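Side-chain contact in N-acetylmuramoyl-L-alanine amidase domain-containing protein SAOUHSC_02979 (Staphylococcus aureus, PDB 5T1Q), which probably hydrolyses amide bonds in bacterial cell-wall peptidoglycan, this chain being the later part of a longer secreted protein and including its CHAP domain: residues Lys320-Ser323 with Asp324-Val328. Numbering follows the deposited sequence.
Sequences KVNS and DGSIV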
loop_
_atom_site.group_PDB
_atom_site.type_symbol
_atom_site.label_atom_id
_atom_site.label_comp_id
_atom_site.label_asym_id
_atom_site.label_seq_id
_atom_site.Cartn_x
_atom_site.Cartn_y
_atom_site.Cartn_z
ATOM N N LYS A 320 17.389 -10.278 11.989
ATOM C CA LYS A 320 18.624 -10.547 12.722
ATOM C C LYS A 320 18.355 -11.187 14.065
ATOM O O LYS A 320 17.342 -10.919 14.698
ATOM C CB LYS A 320 19.355 -9.220 12.966
ATOM C CG LYS A 320 20.709 -9.342 13.645
ATOM C CD LYS A 320 21.329 -7.967 13.869
ATOM C CE LYS A 320 22.660 -8.059 14.583
ATOM N NZ LYS A 320 23.196 -6.691 14.750
ATOM N N VAL A 321 19.248 -12.082 14.459
ATOM C CA VAL A 321 19.216 -12.668 15.770
ATOM C C VAL A 321 20.420 -12.024 16.478
ATOM O O VAL A 321 21.562 -12.200 16.045
ATOM C CB VAL A 321 19.341 -14.191 15.753
ATOM C CG1 VAL A 321 19.458 -14.721 17.176
ATOM C CG2 VAL A 321 18.145 -14.834 15.048
ATOM N N ASN A 322 20.158 -11.265 17.533
ATOM C CA ASN A 322 21.235 -10.591 18.286
ATOM C C ASN A 322 21.994 -11.583 19.172
ATOM O O ASN A 322 21.492 -12.654 19.478
ATOM C CB ASN A 322 20.648 -9.444 19.117
ATOM C CG ASN A 322 20.038 -8.345 18.247
ATOM O OD1 ASN A 322 20.652 -7.894 17.274
ATOM N ND2 ASN A 322 18.831 -7.903 18.597
ATOM N N SER A 323 23.215 -11.237 19.551
ATOM C CA SER A 323 24.036 -12.109 20.404
ATOM C C SER A 323 23.424 -12.321 21.799
ATOM O O SER A 323 23.627 -13.381 22.395
ATOM C CB SER A 323 25.451 -11.558 20.528
ATOM O OG SER A 323 25.419 -10.213 20.961
ATOM N N ASP A 324 22.656 -11.340 22.291
ATOM C CA ASP A 324 21.976 -11.467 23.598
ATOM C C ASP A 324 20.673 -12.292 23.538
ATOM O O ASP A 324 19.970 -12.395 24.542
ATOM C CB ASP A 324 21.668 -10.081 24.208
ATOM C CG ASP A 324 20.571 -9.314 23.449
ATOM O OD1 ASP A 324 20.082 -9.805 22.409
ATOM O OD2 ASP A 324 20.204 -8.196 23.889
ATOM N N GLY A 325 20.335 -12.846 22.369
ATOM C CA GLY A 325 19.103 -13.641 22.215
ATOM C C GLY A 325 17.875 -12.857 21.729
ATOM O O GLY A 325 16.867 -13.450 21.402
ATOM N N SER A 326 17.949 -11.524 21.689
ATOM C CA SER A 326 16.822 -10.729 21.199
ATOM C C SER A 326 16.792 -10.824 19.672
ATOM O O SER A 326 17.733 -11.325 19.076
ATOM C CB SER A 326 16.910 -9.280 21.678
ATOM O OG SER A 326 18.101 -8.660 21.269
ATOM N N ILE A 327 15.707 -10.382 19.042
ATOM C CA ILE A 327 15.611 -10.446 17.580
ATOM C C ILE A 327 15.184 -9.103 17.003
ATOM O O ILE A 327 14.532 -8.308 17.679
ATOM C CB ILE A 327 14.597 -11.539 17.107
ATOM C CG1 ILE A 327 13.196 -11.271 17.667
ATOM C CG2 ILE A 327 15.051 -12.914 17.553
ATOM C CD1 ILE A 327 12.120 -12.222 17.200
ATOM N N VAL A 328 15.563 -8.868 15.750
ATOM C CA VAL A 328 15.130 -7.702 15.003
ATOM C C VAL A 328 14.185 -8.259 13.948
ATOM O O VAL A 328 14.564 -9.166 13.182
ATOM C CB VAL A 328 16.288 -6.997 14.305
ATOM C CG1 VAL A 328 15.779 -5.775 13.547
ATOM C CG2 VAL A 328 17.358 -6.604 15.314
#
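The hydroxyl OG of S326 links two side chains of the hairpin turn. It accepts a hydrogen bond from N322 ND2 at 2.9 Å and donates one to D324 OD1 at 2.6 Å. The N322 bond lies close to the amide plane of that side chain. N322 has CG beside its own backbone N (chi1 -64°), which carries the amide over toward S326. D324 OD1 takes two donors. It receives the S326 hydroxyl on its syn lone pair. S326 N meets D324 OD1 at 2.8 Å from above the carboxylate plane, closing an Asx turn.

The backbone makes a type I turn from N322 to G325, with G325 N bonded to N322 O at 3.1 Å. N322 N donates to S326 O. Beyond it the antiparallel strands pair K320 with V328, and V328 N reaches K320 O at 2.9 Å. V328 CG2 packs near N322 ND2 at 3.8 Å. On the other face V321 CG2 lies loosely against I327 CG2 (4.4 Å). S326, I327 and V328 also contact strand 339-345.

The turn joins strands 314-321 and 327-332 within the CHAP domain. The chained N322-S326-D324 bonds tie both arms of the turn together and fix the S326 hydroxyl.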